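Local coordinates for Acarbose/maltose binding protein GacH (Streptomyces glaucescens, PDB 3K01) that binds acarbose and an acarbose homolog as the solute receptor of an ABC transporter, and is probably also able to bind maltose, at residues Y134-L143 with S293-S301; D115-A123 with L335-E343. All blocks are in the same frame, centred on the assembly; numbering follows the deposited sequence. Where two conformers were deposited one is given.

Contact 1. Residues Y134-L143 with S293-S301; sequences YAVPQVIDTL and SPQGGWNLS
Two first torsions place the side chains that meet across the strands: Thr142 carries OG1 opposite its backbone N (chi1 -167°), aiming it at Pro294, and Trp298 swings its indole opposite the carbonyl carbon (chi1 -66°), alongside Val139. Thr142 OG1 donates to Pro294 O at 2.6 Å, from above the carbonyl plane, and Ser293 OG stands 2.7 Å from the same OG1. One water then joins Ser293 OG to Leu143 O. Val139 CG2 touches the indole at its edge, in plane, 3.9 Å from Trp298 CD1.

The strands run antiparallel throughout, the register slipping by one residue at a classic beta bulge, where Gln138 and Val139 both face Trp298: Val139 N bonds Trp298 O at 3.0 Å, and Gln138 N adds a weak bond to the same oxygen. Strands 132-148 and 293-302 probably form part of the hinge between the two lobes, as in other solute-binding proteins of this family. Extended Gln138 lies beside Trp298, amide and ring planes 64° apart, with its OE1 held by Arg89, which also makes a cation-pi contact with the indole. Two glycines permit the close approach: Asp141 OD1 lies 3.1 Å from Gly296 CA, and Val139 O lies 3.2 Å from Gly297 CA.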
loop_
_atom_site.group_PDB
_atom_site.type_symbol
_atom_site.label_atom_id
_atom_site.label_comp_id
_atom_site.label_asym_id
_atom_site.label_seq_id
_atom_site.Cartn_x
_atom_site.Cartn_y
_atom_site.Cartn_z
ATOM N N TYR A 134 -8.897 11.202 -11.387
ATOM C CA TYR A 134 -8.597 12.317 -10.514
ATOM C C TYR A 134 -7.153 12.345 -10.029
ATOM O O TYR A 134 -6.821 13.083 -9.095
ATOM C CB TYR A 134 -9.539 12.315 -9.301
ATOM C CG TYR A 134 -10.980 12.577 -9.658
ATOM C CD1 TYR A 134 -11.436 13.887 -9.795
ATOM C CD2 TYR A 134 -11.880 11.534 -9.838
ATOM C CE1 TYR A 134 -12.770 14.145 -10.120
ATOM C CE2 TYR A 134 -13.197 11.785 -10.173
ATOM C CZ TYR A 134 -13.629 13.073 -10.292
ATOM O OH TYR A 134 -14.958 13.327 -10.627
ATOM N N ALA A 135 -6.296 11.535 -10.632
ATOM C CA ALA A 135 -4.896 11.520 -10.210
ATOM C C ALA A 135 -4.061 10.904 -11.297
ATOM O O ALA A 135 -4.592 10.328 -12.245
ATOM C CB ALA A 135 -4.719 10.732 -8.874
ATOM N N VAL A 136 -2.748 10.999 -11.117
ATOM C CA VAL A 136 -1.777 10.213 -11.882
ATOM C C VAL A 136 -0.918 9.412 -10.875
ATOM O O VAL A 136 -0.639 9.883 -9.779
ATOM C CB VAL A 136 -0.864 11.070 -12.796
ATOM C CG1 VAL A 136 -1.708 11.710 -13.902
ATOM C CG2 VAL A 136 -0.119 12.152 -12.004
ATOM N N PRO A 137 -0.495 8.203 -11.253
ATOM C CA PRO A 137 0.259 7.373 -10.287
ATOM C C PRO A 137 1.672 7.848 -10.076
ATOM O O PRO A 137 2.318 8.385 -10.988
ATOM C CB PRO A 137 0.269 5.986 -10.954
ATOM C CG PRO A 137 -0.841 6.036 -11.990
ATOM C CD PRO A 137 -0.743 7.460 -12.494
ATOM N N GLN A 138 2.183 7.606 -8.876
ATOM C CA GLN A 138 3.548 8.001 -8.529
ATOM C C GLN A 138 4.369 6.800 -8.027
ATOM O O GLN A 138 5.323 6.387 -8.700
ATOM C CB GLN A 138 3.548 9.129 -7.519
ATOM C CG GLN A 138 4.924 9.706 -7.281
ATOM C CD GLN A 138 4.962 10.561 -6.060
ATOM O OE1 GLN A 138 4.511 10.128 -4.995
ATOM N NE2 GLN A 138 5.472 11.808 -6.181
ATOM N N VAL A 139 3.993 6.218 -6.882
ATOM C CA VAL A 139 4.715 5.040 -6.374
ATOM C C VAL A 139 3.708 4.019 -5.861
ATOM O O VAL A 139 2.563 4.352 -5.512
ATOM C CB VAL A 139 5.714 5.398 -5.238
ATOM C CG1 VAL A 139 6.855 6.296 -5.738
ATOM C CG2 VAL A 139 5.019 6.045 -4.100
ATOM N N ILE A 140 4.136 2.762 -5.814
ATOM C CA ILE A 140 3.296 1.658 -5.312
ATOM C C ILE A 140 4.026 0.905 -4.212
ATOM O O ILE A 140 5.250 0.865 -4.196
ATOM C CB ILE A 140 2.921 0.685 -6.483
ATOM C CG1 ILE A 140 1.939 -0.437 -6.056
ATOM C CG2 ILE A 140 4.171 0.108 -7.165
ATOM C CD1 ILE A 140 1.153 -1.009 -7.229
ATOM N N ASP A 141 3.264 0.321 -3.294
ATOM C CA ASP A 141 3.865 -0.665 -2.413
ATOM C C ASP A 141 2.804 -1.699 -2.032
ATOM O O ASP A 141 1.648 -1.648 -2.485
ATOM C CB ASP A 141 4.542 0.003 -1.207
ATOM C CG ASP A 141 3.593 0.812 -0.373
ATOM O OD1 ASP A 141 2.404 0.450 -0.276
ATOM O OD2 ASP A 141 4.031 1.837 0.203
ATOM N N THR A 142 3.227 -2.696 -1.262
ATOM C CA THR A 142 2.332 -3.788 -0.861
ATOM C C THR A 142 2.975 -4.521 0.298
ATOM O O THR A 142 4.067 -4.161 0.751
ATOM C CB THR A 142 2.072 -4.740 -2.057
ATOM O OG1 THR A 142 0.981 -5.633 -1.776
ATOM C CG2 THR A 142 3.295 -5.544 -2.455
ATOM N N LEU A 143 2.292 -5.556 0.762
ATOM C CA LEU A 143 2.845 -6.462 1.775
ATOM C C LEU A 143 3.459 -7.669 1.102
ATOM O O LEU A 143 3.063 -8.052 0.006
ATOM C CB LEU A 143 1.727 -6.926 2.720
ATOM C CG LEU A 143 1.071 -5.860 3.579
ATOM C CD1 LEU A 143 -0.058 -6.444 4.458
ATOM C CD2 LEU A 143 2.097 -5.129 4.470
ATOM N N SER A 293 -2.046 -9.449 -2.183
ATOM C CA SER A 293 -1.646 -8.581 -1.092
ATOM C C SER A 293 -2.259 -7.205 -1.323
ATOM O O SER A 293 -2.505 -6.810 -2.464
ATOM C CB SER A 293 -0.113 -8.498 -1.017
ATOM O OG SER A 293 0.428 -8.244 -2.302
ATOM N N PRO A 294 -2.544 -6.464 -0.260
ATOM C CA PRO A 294 -3.191 -5.170 -0.456
ATOM C C PRO A 294 -2.265 -4.133 -1.076
ATOM O O PRO A 294 -1.044 -4.177 -0.936
ATOM C CB PRO A 294 -3.596 -4.776 0.954
ATOM C CG PRO A 294 -2.546 -5.458 1.837
ATOM C CD PRO A 294 -2.299 -6.765 1.168
ATOM N N GLN A 295 -2.874 -3.138 -1.697
ATOM C CA GLN A 295 -2.139 -2.130 -2.469
ATOM C C GLN A 295 -2.007 -0.839 -1.708
ATOM O O GLN A 295 -2.999 -0.305 -1.210
ATOM C CB GLN A 295 -2.957 -1.824 -3.712
ATOM C CG GLN A 295 -2.346 -0.768 -4.624
ATOM C CD GLN A 295 -3.255 -0.414 -5.765
ATOM O OE1 GLN A 295 -4.245 -1.083 -6.009
ATOM N NE2 GLN A 295 -2.888 0.628 -6.511
ATOM N N GLY A 296 -0.784 -0.319 -1.626
ATOM C CA GLY A 296 -0.545 1.011 -1.104
ATOM C C GLY A 296 0.183 1.862 -2.134
ATOM O O GLY A 296 0.361 1.477 -3.293
ATOM N N GLY A 297 0.595 3.031 -1.680
ATOM C CA GLY A 297 1.369 3.936 -2.528
ATOM C C GLY A 297 0.752 5.316 -2.589
ATOM O O GLY A 297 -0.162 5.671 -1.829
ATOM N N TRP A 298 1.266 6.095 -3.534
ATOM C CA TRP A 298 0.936 7.515 -3.660
ATOM C C TRP A 298 0.716 7.851 -5.108
ATOM O O TRP A 298 1.386 7.325 -5.987
ATOM C CB TRP A 298 2.081 8.403 -3.126
ATOM C CG TRP A 298 2.291 8.261 -1.633
ATOM C CD1 TRP A 298 3.093 7.358 -0.999
ATOM C CD2 TRP A 298 1.617 8.990 -0.610
ATOM N NE1 TRP A 298 2.979 7.514 0.361
ATOM C CE2 TRP A 298 2.084 8.511 0.630
ATOM C CE3 TRP A 298 0.685 10.045 -0.622
ATOM C CZ2 TRP A 298 1.636 9.029 1.852
ATOM C CZ3 TRP A 298 0.235 10.559 0.585
ATOM C CH2 TRP A 298 0.707 10.039 1.812
ATOM N N ASN A 299 -0.201 8.794 -5.299
ATOM C CA ASN A 299 -0.550 9.400 -6.569
ATOM C C ASN A 299 -0.367 10.904 -6.425
ATOM O O ASN A 299 -0.087 11.426 -5.344
ATOM C CB ASN A 299 -2.006 9.033 -6.901
ATOM C CG ASN A 299 -2.189 7.543 -7.122
ATOM O OD1 ASN A 299 -1.273 6.849 -7.533
ATOM N ND2 ASN A 299 -3.391 7.050 -6.866
ATOM N N LEU A 300 -0.598 11.606 -7.530
ATOM C CA LEU A 300 -0.615 13.076 -7.542
ATOM C C LEU A 300 -1.924 13.556 -8.117
ATOM O O LEU A 300 -2.360 13.074 -9.164
ATOM C CB LEU A 300 0.515 13.620 -8.402
ATOM C CG LEU A 300 1.888 13.135 -7.948
ATOM C CD1 LEU A 300 2.760 12.772 -9.149
ATOM C CD2 LEU A 300 2.508 14.141 -7.014
ATOM N N SER A 301 -2.550 14.489 -7.409
ATOM C CA SER A 301 -3.841 15.032 -7.812
ATOM C C SER A 301 -3.789 16.543 -7.874
ATOM O O SER A 301 -2.926 17.179 -7.264
ATOM C CB SER A 301 -4.903 14.600 -6.810
ATOM O OG SER A 301 -5.014 13.191 -6.812
HETATM O O HOH W 1 2.688 -10.042 -1.896
#

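Contact 2. Residues D115-A123 with L335-E343; sequences DGSDHLPQA and LPTRTSVYE
His119 and Arg338 form a single backbone bridge, their CA atoms 4.3 Å apart, flanked by two bonds: Leu120 N to Thr337 O at 2.8 Å, and Thr339 N to Asp118 O at 2.8 Å with an N-H...O angle of 180°.

The side chain of Asp118 is gripped at both oxygens. Its CG stands opposite the backbone N (chi1 -163°), which sends the carboxylate across to the residues that follow Thr337. OD2 takes Arg338 NH1 at 2.9 Å on its anti lone pair, as both hydrogen bond and salt bridge, while Ser340 N reaches OD1 at 3.0 Å from the syn side. The carboxylate and guanidinium planes are 56° apart, so this is not a flat two-pronged pairing. His119 lies over one face of the guanidinium and Asp115 OD2 over the opposite one, but the Asp115 pairing is doubtful, because Arg338 NH2 is modelled too close to Asp115. Ser320 O accepts from Arg338 NE and so helps fix the chain.

His119 turns its ring edge to Thr337, with ND1 donating to OG1 at 2.8 Å close to the ring plane. Thr337 OG1 is also bonded to Gln325 OE1, so the hydroxyl joins the imidazole to the amide of Gln325 in a short chain of hydrogen bonds. Two apolar contacts lie beside them: Leu120 CD2 rests 3.9 Å from Thr339 CG2, and Ala123 CB lies 3.8 Å from Thr337 CG2.

The bridge lies one residue before Leu120, the N-cap of helix 121-125, and Asp118 and Arg338, with Asp115 as a less certain third member, form a salt-bridge network between the two loops.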
loop_
_atom_site.group_PDB
_atom_site.type_symbol
_atom_site.label_atom_id
_atom_site.label_comp_id
_atom_site.label_asym_id
_atom_site.label_seq_id
_atom_site.Cartn_x
_atom_site.Cartn_y
_atom_site.Cartn_z
ATOM N N ASP A 115 1.123 10.540 -20.277
ATOM C CA ASP A 115 1.802 9.242 -20.246
ATOM C C ASP A 115 0.863 8.147 -19.749
ATOM O O ASP A 115 0.507 8.140 -18.570
ATOM C CB ASP A 115 3.048 9.309 -19.362
ATOM C CG ASP A 115 4.161 10.128 -19.987
ATOM O OD1 ASP A 115 4.089 10.401 -21.203
ATOM O OD2 ASP A 115 5.147 10.540 -19.341
ATOM N N GLY A 116 0.452 7.217 -20.617
ATOM C CA GLY A 116 -0.817 6.546 -20.306
ATOM C C GLY A 116 -0.937 5.074 -19.871
ATOM O O GLY A 116 -1.401 4.798 -18.764
ATOM N N SER A 117 -0.525 4.138 -20.728
ATOM C CA SER A 117 -0.711 2.690 -20.551
ATOM C C SER A 117 0.455 2.003 -19.894
ATOM O O SER A 117 0.455 0.805 -19.657
ATOM C CB SER A 117 -1.004 2.020 -21.854
ATOM O OG SER A 117 -1.641 0.785 -21.583
ATOM N N ASP A 118 1.477 2.786 -19.653
ATOM C CA ASP A 118 2.683 2.364 -19.031
ATOM C C ASP A 118 2.441 1.958 -17.560
ATOM O O ASP A 118 3.176 1.192 -17.009
ATOM C CB ASP A 118 3.652 3.565 -19.113
ATOM C CG ASP A 118 5.103 3.210 -18.893
ATOM O OD1 ASP A 118 5.539 2.084 -19.022
ATOM O OD2 ASP A 118 5.854 4.138 -18.623
ATOM N N HIS A 119 1.418 2.482 -16.904
ATOM C CA HIS A 119 1.313 2.219 -15.458
ATOM C C HIS A 119 0.812 0.818 -15.147
ATOM O O HIS A 119 -0.024 0.262 -15.867
ATOM C CB HIS A 119 0.427 3.246 -14.777
ATOM C CG HIS A 119 0.963 4.631 -14.859
ATOM N ND1 HIS A 119 1.965 5.092 -14.036
ATOM C CD2 HIS A 119 0.664 5.651 -15.696
ATOM C CE1 HIS A 119 2.240 6.347 -14.336
ATOM N NE2 HIS A 119 1.477 6.701 -15.358
ATOM N N LEU A 120 1.326 0.247 -14.062
ATOM C CA LEU A 120 0.779 -0.993 -13.521
ATOM C C LEU A 120 -0.733 -0.865 -13.389
ATOM O O LEU A 120 -1.241 0.176 -12.994
ATOM C CB LEU A 120 1.401 -1.280 -12.158
ATOM C CG LEU A 120 2.888 -1.663 -12.180
ATOM C CD1 LEU A 120 3.461 -1.592 -10.759
ATOM C CD2 LEU A 120 3.137 -3.050 -12.792
ATOM N N PRO A 121 -1.475 -1.946 -13.699
ATOM C CA PRO A 121 -2.942 -1.789 -13.778
ATOM C C PRO A 121 -3.568 -1.363 -12.441
ATOM O O PRO A 121 -4.491 -0.539 -12.400
ATOM C CB PRO A 121 -3.418 -3.183 -14.220
ATOM C CG PRO A 121 -2.320 -4.101 -13.789
ATOM C CD PRO A 121 -1.043 -3.312 -14.034
ATOM N N GLN A 122 -3.047 -1.878 -11.332
ATOM C CA GLN A 122 -3.595 -1.503 -10.044
ATOM C C GLN A 122 -3.367 -0.017 -9.752
ATOM O O GLN A 122 -4.209 0.655 -9.185
ATOM C CB GLN A 122 -2.976 -2.328 -8.901
ATOM C CG GLN A 122 -3.185 -3.827 -9.031
ATOM C CD GLN A 122 -2.025 -4.500 -9.751
ATOM O OE1 GLN A 122 -1.318 -3.877 -10.560
ATOM N NE2 GLN A 122 -1.813 -5.782 -9.454
ATOM N N ALA A 123 -2.172 0.465 -10.100
ATOM C CA ALA A 123 -1.830 1.864 -9.878
ATOM C C ALA A 123 -2.709 2.770 -10.742
ATOM O O ALA A 123 -3.249 3.755 -10.234
ATOM C CB ALA A 123 -0.341 2.101 -10.162
ATOM N N LEU A 335 9.142 2.398 -5.130
ATOM C CA LEU A 335 8.840 1.520 -6.255
ATOM C C LEU A 335 8.001 2.253 -7.310
ATOM O O LEU A 335 6.968 2.818 -6.982
ATOM C CB LEU A 335 8.090 0.259 -5.779
ATOM C CG LEU A 335 8.824 -0.511 -4.677
ATOM C CD1 LEU A 335 7.916 -1.558 -4.069
ATOM C CD2 LEU A 335 10.116 -1.161 -5.221
ATOM N N PRO A 336 8.452 2.217 -8.580
ATOM C CA PRO A 336 7.703 2.951 -9.604
ATOM C C PRO A 336 6.385 2.319 -9.986
ATOM O O PRO A 336 6.149 1.124 -9.773
ATOM C CB PRO A 336 8.640 2.948 -10.814
ATOM C CG PRO A 336 9.716 1.943 -10.520
ATOM C CD PRO A 336 9.661 1.532 -9.102
ATOM N N THR A 337 5.526 3.115 -10.612
ATOM C CA THR A 337 4.306 2.556 -11.159
ATOM C C THR A 337 4.410 2.287 -12.642
ATOM O O THR A 337 3.594 1.549 -13.190
ATOM C CB THR A 337 3.122 3.468 -10.933
ATOM O OG1 THR A 337 3.328 4.709 -11.646
ATOM C CG2 THR A 337 2.957 3.749 -9.461
ATOM N N ARG A 338 5.401 2.843 -13.308
ATOM C CA ARG A 338 5.531 2.670 -14.779
ATOM C C ARG A 338 6.274 1.395 -15.126
ATOM O O ARG A 338 7.355 1.206 -14.680
ATOM C CB ARG A 338 6.267 3.868 -15.363
ATOM C CG ARG A 338 5.364 5.096 -15.487
ATOM C CD ARG A 338 6.116 6.277 -16.092
ATOM N NE ARG A 338 5.227 7.396 -16.317
ATOM C CZ ARG A 338 4.477 7.490 -17.382
ATOM N NH1 ARG A 338 4.713 6.778 -18.437
ATOM N NH2 ARG A 338 3.521 8.354 -17.408
ATOM N N THR A 339 5.671 0.543 -15.928
ATOM C CA THR A 339 6.296 -0.731 -16.249
ATOM C C THR A 339 7.645 -0.535 -16.947
ATOM O O THR A 339 8.591 -1.286 -16.705
ATOM C CB THR A 339 5.357 -1.636 -17.067
ATOM O OG1 THR A 339 5.091 -1.022 -18.328
ATOM C CG2 THR A 339 4.050 -1.851 -16.346
ATOM N N SER A 340 7.747 0.506 -17.761
ATOM C CA SER A 340 8.984 0.790 -18.494
ATOM C C SER A 340 10.144 1.057 -17.561
ATOM O O SER A 340 11.302 0.717 -17.881
ATOM C CB SER A 340 8.810 1.986 -19.440
ATOM O OG SER A 340 8.594 3.213 -18.738
ATOM N N VAL A 341 9.864 1.667 -16.404
ATOM C CA VAL A 341 10.942 2.083 -15.523
ATOM C C VAL A 341 11.632 0.872 -14.886
ATOM O O VAL A 341 12.827 0.901 -14.615
ATOM C CB VAL A 341 10.408 3.070 -14.464
ATOM C CG1 VAL A 341 11.471 3.453 -13.453
ATOM C CG2 VAL A 341 9.898 4.337 -15.169
ATOM N N TYR A 342 10.895 -0.221 -14.701
ATOM C CA TYR A 342 11.482 -1.456 -14.166
ATOM C C TYR A 342 12.511 -2.079 -15.094
ATOM O O TYR A 342 13.298 -2.908 -14.655
ATOM C CB TYR A 342 10.379 -2.484 -13.829
ATOM C CG TYR A 342 9.606 -2.121 -12.579
ATOM C CD1 TYR A 342 10.082 -2.479 -11.327
ATOM C CD2 TYR A 342 8.406 -1.417 -12.656
ATOM C CE1 TYR A 342 9.380 -2.135 -10.170
ATOM C CE2 TYR A 342 7.684 -1.096 -11.529
ATOM C CZ TYR A 342 8.177 -1.452 -10.281
ATOM O OH TYR A 342 7.496 -1.130 -9.136
ATOM N N GLU A 343 12.490 -1.697 -16.377
ATOM C CA GLU A 343 13.490 -2.192 -17.323
ATOM C C GLU A 343 14.786 -1.397 -17.353
ATOM O O GLU A 343 15.754 -1.795 -17.994
ATOM C CB GLU A 343 12.901 -2.266 -18.728
ATOM C CG GLU A 343 11.879 -3.355 -18.877
ATOM C CD GLU A 343 11.331 -3.455 -20.278
ATOM O OE1 GLU A 343 11.684 -2.605 -21.135
ATOM O OE2 GLU A 343 10.532 -4.373 -20.522
#

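Overall arrangement
Contact 1 is a buried strand pair close to the centre of the chain, whereas contact 2 is a partly buried meeting of loops farther out, their centres about 11 Å apart. They share a boundary: Ile140 N probably bonds Leu335 O, Gln295 NE2 probably bonds Gln122 O, and Pro137 packs against Thr337. Strand 132-148 thus pairs with 293-302 and also supports the loops of contact 2. The chemistry follows position. Repeated backbone bonds, a beta bulge and two adjacent glycines dominate in the interior, with arginines such as Arg89 reaching in from outside the two strands, while carboxylates, a guanidinium and hydroxyls carry the outer contact, whose backbones bridge just once.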